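Beta-N-acetylglucosaminidase-like protein Glycoside hydrolase family 20 (Flavobacterium johnsoniae, PDB 6YHH) probably hydrolyses terminal N-acetylglucosamine residues from chitin oligosaccharides, as a family 20 beta-N-acetylhexosaminidase of bacterial chitin metabolism. Local coordinates at residues A[528-542]-A[654-666]. Residues are numbered along the deposited sequence; the frame is centred on the assembly and turned at random. Where two conformers were deposited one is given.
Sequences FTNVCEPLKGYTRNK and TKDHADVELSVYE
Lys-655 lays its aliphatic CB and CD against CD2 of Leu-535, and its chain bends about CB–CG (chi2 -63°), which carries NZ to Glu-661 OE1 in its own segment. Asp-659 comes next: its carbonyl O takes the N-H of Leu-535 from well above the carbonyl plane (3.1 Å), and its CB lies across the chain of Arg-540. The polar ends of that pair are held by Tyr-547, whose OH meets both Asp-659 OD2 and Arg-540 NE, and by Asp-558, which pairs with Arg-540 NH2. Val-660 sets CG2 near Cys-532 CB. Glu-661 and Glu-533 form the hydrogen-bonded pair of a short antiparallel ribbon, each N 2.9 Å from the other's O. Both carboxylates lie on one face of the ribbon, where Lys-536 NZ bridges them, 2.8 Å from Glu-661 OE2 and 2.8 Å from Glu-533 OE1, which probably offsets their repulsion. Leu-662 turns to the other face, CD2 packing on Cys-532 SG and Phe-528 CZ. Ser-663 N closes the ladder on Val-531 O, while its OG donates to Glu-533 OE2 from above the carboxylate plane (2.8 Å) and also hydrogen-bonds Ser-567 OG; OE2 takes Ala-564 N too. A leucine here would probably leave Lys-536 paired with Glu-661 alone in this network, and Ser-663 OG and Ala-564 N without this acceptor. Val-664 CG1 meets Val-531 CG1 (3.8 Å) against Trp-596. The ribbon thus follows helix 523-529 and leads into helix 665-671, packed among helices 565-579, 583-607 and 617-634.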
ATOM      1  N   PHE A 528       7.105 -21.444   9.655  1.00  8.75           N
ATOM      2  CA  PHE A 528       6.352 -22.536   8.995  1.00  9.04           C
ATOM      3  C   PHE A 528       6.017 -22.162   7.519  1.00  8.71           C
ATOM      4  O   PHE A 528       6.003 -23.061   6.668  1.00  7.67           O
ATOM      5  CB  PHE A 528       5.081 -22.903   9.751  1.00  9.11           C
ATOM      6  CG  PHE A 528       4.568 -24.295   9.418  1.00  9.36           C
ATOM      7  CD1 PHE A 528       5.408 -25.420   9.571  1.00 10.63           C
ATOM      8  CD2 PHE A 528       3.291 -24.514   8.988  1.00 10.47           C
ATOM      9  CE1 PHE A 528       4.959 -26.670   9.168  1.00 10.47           C
ATOM     10  CE2 PHE A 528       2.830 -25.766   8.626  1.00  9.80           C
ATOM     11  CZ  PHE A 528       3.679 -26.860   8.738  1.00 11.04           C
ATOM     12  N   THR A 529       5.787 -20.885   7.187  1.00  8.63           N
ATOM     13  CA  THR A 529       5.595 -20.557   5.766  1.00  9.13           C
ATOM     14  C   THR A 529       6.793 -20.945   4.945  1.00  9.47           C
ATOM     15  O   THR A 529       6.675 -21.250   3.754  1.00  9.19           O
ATOM     16  CB  THR A 529       5.294 -19.099   5.456  1.00  9.14           C
ATOM     17  OG1 THR A 529       6.490 -18.328   5.687  1.00  9.90           O
ATOM     18  CG2 THR A 529       4.167 -18.582   6.232  1.00  9.44           C
ATOM     19  N   ASN A 530       7.988 -20.998   5.566  1.00  9.52           N
ATOM     20  CA  ASN A 530       9.211 -21.306   4.858  1.00  9.35           C
ATOM     21  C   ASN A 530       9.463 -22.755   4.487  1.00  9.54           C
ATOM     22  O   ASN A 530      10.483 -23.056   3.815  1.00  8.83           O
ATOM     23  CB  ASN A 530      10.414 -20.676   5.600  1.00 11.14           C
ATOM     24  CG  ASN A 530      10.367 -19.173   5.621  1.00 13.18           C
ATOM     25  OD1 ASN A 530       9.807 -18.530   4.734  1.00 14.11           O
ATOM     26  ND2 ASN A 530      11.018 -18.612   6.601  1.00 16.45           N
ATOM     27  N   VAL A 531       8.509 -23.657   4.805  1.00  8.13           N
ATOM     28  CA  VAL A 531       8.446 -24.998   4.294  1.00  8.79           C
ATOM     29  C   VAL A 531       7.163 -25.341   3.597  1.00  8.55           C
ATOM     30  O   VAL A 531       7.003 -26.466   3.196  1.00  9.45           O
ATOM     31  CB  VAL A 531       8.775 -26.058   5.348  1.00  8.70           C
ATOM     32  CG1 VAL A 531      10.237 -25.922   5.720  1.00 10.33           C
ATOM     33  CG2 VAL A 531       7.838 -26.044   6.581  1.00  8.86           C
ATOM     34  N   CYS A 532       6.283 -24.360   3.399  1.00  8.22           N
ATOM     35  CA  CYS A 532       4.948 -24.639   2.835  1.00  8.23           C
ATOM     36  C   CYS A 532       4.696 -23.774   1.552  1.00  7.83           C
ATOM     37  O   CYS A 532       5.231 -22.684   1.431  1.00  8.91           O
ATOM     38  CB  CYS A 532       3.851 -24.327   3.811  1.00  8.66           C
ATOM     39  SG  CYS A 532       3.768 -25.376   5.267  1.00  9.26           S
ATOM     40  N   GLU A 533       4.004 -24.382   0.620  1.00  7.69           N
ATOM     41  CA  GLU A 533       3.690 -23.768  -0.678  1.00  7.56           C
ATOM     42  C   GLU A 533       2.238 -23.929  -0.990  1.00  7.47           C
ATOM     43  O   GLU A 533       1.653 -24.931  -0.741  1.00  7.54           O
ATOM     44  CB  GLU A 533       4.602 -24.310  -1.762  1.00  7.85           C
ATOM     45  CG  GLU A 533       6.086 -24.122  -1.402  1.00  8.32           C
ATOM     46  CD  GLU A 533       7.048 -24.681  -2.446  1.00  9.02           C
ATOM     47  OE1 GLU A 533       6.661 -25.170  -3.519  1.00  7.99           O
ATOM     48  OE2 GLU A 533       8.271 -24.722  -2.152  1.00  8.44           O
ATOM     49  N   PRO A 534       1.631 -22.904  -1.553  1.00  7.17           N
ATOM     50  CA  PRO A 534       0.224 -23.084  -1.871  1.00  7.68           C
ATOM     51  C   PRO A 534      -0.018 -24.144  -2.953  1.00  8.22           C
ATOM     52  O   PRO A 534       0.792 -24.346  -3.867  1.00  9.44           O
ATOM     53  CB  PRO A 534      -0.225 -21.712  -2.368  1.00  8.91           C
ATOM     54  CG  PRO A 534       0.973 -20.862  -2.413  1.00  9.22           C
ATOM     55  CD  PRO A 534       2.190 -21.614  -1.947  1.00  7.40           C
ATOM     56  N   LEU A 535      -1.129 -24.857  -2.858  1.00  7.80           N
ATOM     57  CA  LEU A 535      -1.382 -25.923  -3.827  1.00  8.66           C
ATOM     58  C   LEU A 535      -1.338 -25.386  -5.256  1.00  8.14           C
ATOM     59  O   LEU A 535      -1.799 -24.287  -5.560  1.00  9.40           O
ATOM     60  CB  LEU A 535      -2.708 -26.612  -3.520  1.00  9.24           C
ATOM     61  CG  LEU A 535      -2.962 -27.257  -2.189  1.00  9.10           C
ATOM     62  CD1 LEU A 535      -4.240 -28.063  -2.142  1.00  9.97           C
ATOM     63  CD2 LEU A 535      -1.821 -28.204  -1.925  1.00 10.19           C
ATOM     64  N   LYS A 536      -0.747 -26.184  -6.152  1.00  8.42           N
ATOM     65  CA  LYS A 536      -0.396 -25.729  -7.490  1.00  8.53           C
ATOM     66  C   LYS A 536      -1.390 -26.126  -8.559  1.00  9.05           C
ATOM     67  O   LYS A 536      -2.070 -27.148  -8.431  1.00  8.79           O
ATOM     68  CB  LYS A 536       0.996 -26.266  -7.872  1.00  8.62           C
ATOM     69  CG  LYS A 536       2.094 -25.766  -6.951  1.00  8.46           C
ATOM     70  CD  LYS A 536       3.407 -26.563  -7.085  1.00  8.50           C
ATOM     71  CE  LYS A 536       4.599 -25.903  -6.380  1.00  8.59           C
ATOM     72  NZ  LYS A 536       4.344 -25.816  -4.910  1.00  8.41           N
ATOM     73  N   GLY A 537      -1.427 -25.383  -9.653  1.00  8.66           N
ATOM     74  CA  GLY A 537      -2.253 -25.802 -10.776  1.00  9.20           C
ATOM     75  C   GLY A 537      -3.691 -25.328 -10.519  1.00  9.61           C
ATOM     76  O   GLY A 537      -3.920 -24.138 -10.194  1.00 10.19           O
ATOM     77  N   TYR A 538      -4.614 -26.295 -10.601  1.00  9.91           N
ATOM     78  CA  TYR A 538      -6.030 -25.987 -10.385  1.00 12.20           C
ATOM     79  C   TYR A 538      -6.567 -26.779  -9.190  1.00 11.01           C
ATOM     80  O   TYR A 538      -7.726 -27.173  -9.166  1.00 10.29           O
ATOM     81  CB  TYR A 538      -6.806 -26.201 -11.745  1.00 13.77           C
ATOM     82  CG  TYR A 538      -6.383 -25.219 -12.881  1.00 14.18           C
ATOM     83  CD1 TYR A 538      -6.829 -23.917 -12.907  1.00 17.45           C
ATOM     84  CD2 TYR A 538      -5.476 -25.593 -13.867  1.00 20.67           C
ATOM     85  CE1 TYR A 538      -6.436 -23.019 -13.925  1.00 22.32           C
ATOM     86  CE2 TYR A 538      -5.071 -24.730 -14.870  1.00 18.83           C
ATOM     87  CZ  TYR A 538      -5.511 -23.402 -14.880  1.00 21.75           C
ATOM     88  OH  TYR A 538      -5.091 -22.469 -15.915  1.00 20.07           O
ATOM     89  N   THR A 539      -5.713 -26.987  -8.138  1.00 10.29           N
ATOM     90  CA  THR A 539      -6.054 -27.733  -6.990  1.00 10.23           C
ATOM     91  C   THR A 539      -6.337 -26.956  -5.729  1.00  9.38           C
ATOM     92  O   THR A 539      -6.815 -27.513  -4.713  1.00 10.51           O
ATOM     93  CB  THR A 539      -4.968 -28.798  -6.711  1.00 10.74           C
ATOM     94  OG1 THR A 539      -3.706 -28.176  -6.372  1.00  9.11           O
ATOM     95  CG2 THR A 539      -4.769 -29.658  -7.931  1.00 11.62           C
ATOM     96  N   ARG A 540      -6.023 -25.676  -5.682  1.00  8.24           N
ATOM     97  CA  ARG A 540      -6.388 -24.884  -4.523  1.00  7.53           C
ATOM     98  C   ARG A 540      -7.898 -24.630  -4.448  1.00  7.96           C
ATOM     99  O   ARG A 540      -8.492 -24.788  -3.376  1.00  7.98           O
ATOM    100  CB  ARG A 540      -5.627 -23.538  -4.456  1.00  7.34           C
ATOM    101  CG  ARG A 540      -6.096 -22.616  -3.308  1.00  7.49           C
ATOM    102  CD  ARG A 540      -5.105 -21.516  -2.907  1.00  7.03           C
ATOM    103  NE  ARG A 540      -5.730 -20.758  -1.827  1.00  7.02           N
ATOM    104  CZ  ARG A 540      -5.422 -19.536  -1.420  1.00  7.12           C
ATOM    105  NH1 ARG A 540      -4.380 -18.904  -1.903  1.00  8.55           N
ATOM    106  NH2 ARG A 540      -6.059 -18.965  -0.434  1.00  7.02           N
ATOM    107  N   ASN A 541      -8.472 -24.192  -5.545  1.00  7.57           N
ATOM    108  CA  ASN A 541      -9.924 -23.859  -5.615  1.00  8.15           C
ATOM    109  C   ASN A 541     -10.559 -24.950  -6.445  1.00  9.07           C
ATOM    110  O   ASN A 541     -10.793 -24.757  -7.656  1.00  9.75           O
ATOM    111  CB  ASN A 541     -10.045 -22.531  -6.271  1.00  8.22           C
ATOM    112  CG  ASN A 541     -11.475 -22.022  -6.304  1.00  8.86           C
ATOM    113  OD1 ASN A 541     -12.345 -22.602  -5.687  1.00  8.33           O
ATOM    114  ND2 ASN A 541     -11.730 -20.993  -7.096  1.00 10.21           N
ATOM    115  N   LYS A 542     -10.806 -26.093  -5.841  0.50  8.59           N
ATOM    116  CA  LYS A 542     -11.208 -27.251  -6.622  0.50  8.81           C
ATOM    117  C   LYS A 542     -12.548 -27.005  -7.275  0.50  9.49           C
ATOM    118  O   LYS A 542     -13.516 -26.645  -6.620  0.50 10.22           O
ATOM    119  CB  LYS A 542     -11.255 -28.490  -5.755  0.50  8.51           C
ATOM    120  CG  LYS A 542      -9.904 -28.784  -5.152  0.50  8.18           C
ATOM    121  CD  LYS A 542      -9.919 -29.946  -4.171  0.50  8.20           C
ATOM    122  CE  LYS A 542      -8.509 -30.314  -3.760  0.50  8.12           C
ATOM    123  NZ  LYS A 542      -7.867 -29.291  -2.925  0.50  7.97           N
ATOM    124  N   THR A 654       0.568 -34.873   2.416  1.00 11.09           N
ATOM    125  CA  THR A 654      -0.851 -34.521   2.397  1.00 12.38           C
ATOM    126  C   THR A 654      -1.075 -33.157   1.785  1.00 11.07           C
ATOM    127  O   THR A 654      -0.313 -32.228   2.032  1.00 11.46           O
ATOM    128  CB  THR A 654      -1.510 -34.596   3.782  1.00 12.25           C
ATOM    129  OG1 THR A 654      -2.926 -34.368   3.649  1.00 12.86           O
ATOM    130  CG2 THR A 654      -0.906 -33.617   4.732  1.00 13.83           C
ATOM    131  N   LYS A 655      -2.180 -33.064   1.072  1.00 10.54           N
ATOM    132  CA  LYS A 655      -2.640 -31.784   0.449  1.00 10.83           C
ATOM    133  C   LYS A 655      -3.899 -31.318   1.146  1.00 11.85           C
ATOM    134  O   LYS A 655      -4.580 -30.425   0.619  1.00 11.43           O
ATOM    135  CB  LYS A 655      -2.911 -32.022  -1.038  1.00 11.25           C
ATOM    136  CG  LYS A 655      -1.791 -32.777  -1.791  1.00 13.54           C
ATOM    137  CD  LYS A 655      -0.507 -32.082  -1.848  1.00 13.58           C
ATOM    138  CE  LYS A 655       0.463 -32.822  -2.787  1.00 14.37           C
ATOM    139  NZ  LYS A 655       1.757 -32.145  -2.799  1.00 14.26           N
ATOM    140  N   ASP A 656      -4.323 -31.970   2.219  1.00 11.84           N
ATOM    141  CA  ASP A 656      -5.611 -31.712   2.824  1.00 13.07           C
ATOM    142  C   ASP A 656      -5.698 -30.541   3.805  1.00 12.04           C
ATOM    143  O   ASP A 656      -6.810 -30.221   4.299  1.00 11.87           O
ATOM    144  CB  ASP A 656      -6.069 -32.951   3.600  1.00 16.39           C
ATOM    145  CG  ASP A 656      -6.350 -34.141   2.717  1.00 19.58           C
ATOM    146  OD1 ASP A 656      -6.500 -34.013   1.525  1.00 22.66           O
ATOM    147  OD2 ASP A 656      -6.441 -35.192   3.352  1.00 28.03           O
ATOM    148  N   HIS A 657      -4.589 -29.896   4.154  1.00 10.56           N
ATOM    149  CA  HIS A 657      -4.586 -28.899   5.216  1.00 10.10           C
ATOM    150  C   HIS A 657      -4.222 -27.529   4.650  1.00  9.06           C
ATOM    151  O   HIS A 657      -3.149 -27.316   4.100  1.00  9.09           O
ATOM    152  CB  HIS A 657      -3.588 -29.248   6.311  1.00 10.90           C
ATOM    153  CG  HIS A 657      -3.803 -30.597   6.843  1.00 11.76           C
ATOM    154  ND1 HIS A 657      -4.984 -30.961   7.429  1.00 12.88           N
ATOM    155  CD2 HIS A 657      -3.041 -31.705   6.776  1.00 14.96           C
ATOM    156  CE1 HIS A 657      -4.940 -32.255   7.735  1.00 14.56           C
ATOM    157  NE2 HIS A 657      -3.758 -32.717   7.388  1.00 14.39           N
ATOM    158  N   ALA A 658      -5.166 -26.597   4.820  1.00  9.59           N
ATOM    159  CA  ALA A 658      -4.904 -25.147   4.609  1.00  8.62           C
ATOM    160  C   ALA A 658      -4.598 -24.786   3.166  1.00  8.22           C
ATOM    161  O   ALA A 658      -4.126 -23.681   2.912  1.00  7.91           O
ATOM    162  CB  ALA A 658      -3.896 -24.604   5.570  1.00  8.69           C
ATOM    163  N   ASP A 659      -4.859 -25.687   2.196  1.00  7.84           N
ATOM    164  CA  ASP A 659      -4.524 -25.444   0.805  1.00  8.03           C
ATOM    165  C   ASP A 659      -3.062 -25.114   0.614  1.00  7.74           C
ATOM    166  O   ASP A 659      -2.693 -24.376  -0.256  1.00  7.11           O
ATOM    167  CB  ASP A 659      -5.476 -24.360   0.202  1.00  8.71           C
ATOM    168  CG  ASP A 659      -6.866 -24.917  -0.142  1.00  9.59           C
ATOM    169  OD1 ASP A 659      -7.011 -26.183  -0.269  1.00 11.60           O
ATOM    170  OD2 ASP A 659      -7.869 -24.142  -0.223  1.00  9.54           O
ATOM    171  N   VAL A 660      -2.216 -25.785   1.394  1.00  7.39           N
ATOM    172  CA  VAL A 660      -0.798 -25.741   1.142  1.00  7.73           C
ATOM    173  C   VAL A 660      -0.247 -27.179   1.190  1.00  8.14           C
ATOM    174  O   VAL A 660      -0.956 -28.105   1.617  1.00  9.28           O
ATOM    175  CB  VAL A 660      -0.015 -24.917   2.184  1.00  7.64           C
ATOM    176  CG1 VAL A 660      -0.475 -23.479   2.195  1.00  8.21           C
ATOM    177  CG2 VAL A 660      -0.153 -25.487   3.591  1.00  8.07           C
ATOM    178  N   GLU A 661       1.021 -27.288   0.812  1.00  8.87           N
ATOM    179  CA  GLU A 661       1.780 -28.497   0.874  1.00  8.63           C
ATOM    180  C   GLU A 661       3.131 -28.243   1.491  1.00  8.80           C
ATOM    181  O   GLU A 661       3.700 -27.167   1.434  1.00  8.73           O
ATOM    182  CB  GLU A 661       1.933 -29.070  -0.520  1.00  8.73           C
ATOM    183  CG  GLU A 661       2.768 -28.261  -1.497  1.00  9.60           C
ATOM    184  CD  GLU A 661       2.664 -28.681  -2.933  1.00  9.99           C
ATOM    185  OE1 GLU A 661       1.692 -29.375  -3.277  1.00 10.35           O
ATOM    186  OE2 GLU A 661       3.530 -28.274  -3.761  1.00 10.50           O
ATOM    187  N   LEU A 662       3.654 -29.292   2.125  1.00  8.97           N
ATOM    188  CA  LEU A 662       5.026 -29.286   2.619  1.00  8.89           C
ATOM    189  C   LEU A 662       6.034 -29.606   1.517  1.00  9.37           C
ATOM    190  O   LEU A 662       6.001 -30.685   0.935  1.00 11.20           O
ATOM    191  CB  LEU A 662       5.217 -30.323   3.768  1.00  9.25           C
ATOM    192  CG  LEU A 662       4.603 -29.999   5.121  1.00 10.36           C
ATOM    193  CD1 LEU A 662       4.552 -31.268   6.003  1.00 11.30           C
ATOM    194  CD2 LEU A 662       5.329 -28.856   5.791  1.00 11.00           C
ATOM    195  N   SER A 663       6.869 -28.646   1.163  1.00  8.41           N
ATOM    196  CA  SER A 663       7.737 -28.814   0.011  1.00  9.58           C
ATOM    197  C   SER A 663       9.101 -29.357   0.389  1.00  9.63           C
ATOM    198  O   SER A 663      10.022 -29.338  -0.381  1.00 11.43           O
ATOM    199  CB  SER A 663       7.827 -27.499  -0.771  1.00  9.05           C
ATOM    200  OG  SER A 663       8.297 -26.439   0.051  1.00  8.52           O
ATOM    201  N   VAL A 664       9.165 -29.894   1.590  1.00 10.58           N
ATOM    202  CA  VAL A 664      10.281 -30.750   2.058  1.00 10.61           C
ATOM    203  C   VAL A 664       9.969 -32.225   1.937  1.00 12.58           C
ATOM    204  O   VAL A 664      10.841 -33.072   2.187  1.00 11.67           O
ATOM    205  CB  VAL A 664      10.637 -30.401   3.528  1.00 10.95           C
ATOM    206  CG1 VAL A 664      11.186 -28.992   3.676  1.00 11.40           C
ATOM    207  CG2 VAL A 664       9.476 -30.601   4.476  1.00 12.04           C
ATOM    208  N   TYR A 665       8.743 -32.606   1.577  1.00 10.89           N
ATOM    209  CA  TYR A 665       8.389 -33.990   1.476  1.00 12.75           C
ATOM    210  C   TYR A 665       9.304 -34.864   0.604  1.00 13.10           C
ATOM    211  O   TYR A 665       9.789 -35.964   1.075  1.00 15.02           O
ATOM    212  CB  TYR A 665       6.930 -34.169   1.021  1.00 13.04           C
ATOM    213  CG  TYR A 665       6.674 -35.553   0.583  1.00 13.96           C
ATOM    214  CD1 TYR A 665       6.540 -36.564   1.530  1.00 14.84           C
ATOM    215  CD2 TYR A 665       6.599 -35.859  -0.769  1.00 17.46           C
ATOM    216  CE1 TYR A 665       6.331 -37.861   1.123  1.00 16.80           C
ATOM    217  CE2 TYR A 665       6.355 -37.142  -1.193  1.00 19.06           C
ATOM    218  CZ  TYR A 665       6.211 -38.131  -0.241  1.00 18.80           C
ATOM    219  OH  TYR A 665       5.986 -39.469  -0.651  1.00 26.18           O
ATOM    220  N   GLU A 666       9.612 -34.371  -0.601  1.00 13.68           N
ATOM    221  CA  GLU A 666      10.460 -35.183  -1.525  1.00 14.53           C
ATOM    222  C   GLU A 666      11.826 -35.519  -0.901  1.00 14.73           C
ATOM    223  O   GLU A 666      12.271 -36.652  -1.012  1.00 14.78           O
ATOM    224  CB  GLU A 666      10.636 -34.549  -2.869  1.00 16.81           C
ATOM    225  CG  GLU A 666       9.324 -34.475  -3.668  1.00 17.98           C
ATOM    226  CD  GLU A 666       8.727 -35.843  -4.094  1.00 22.78           C
ATOM    227  OE1 GLU A 666       9.418 -36.914  -4.100  1.00 23.02           O
ATOM    228  OE2 GLU A 666       7.509 -35.869  -4.427  1.00 27.54           O
TER
HETATM  229  O   HOH W   1       0.276 -28.784  -5.528  1.00 10.31           O
HETATM  230  O   HOH W   2      -6.496 -30.699  -1.363  1.00 18.46           O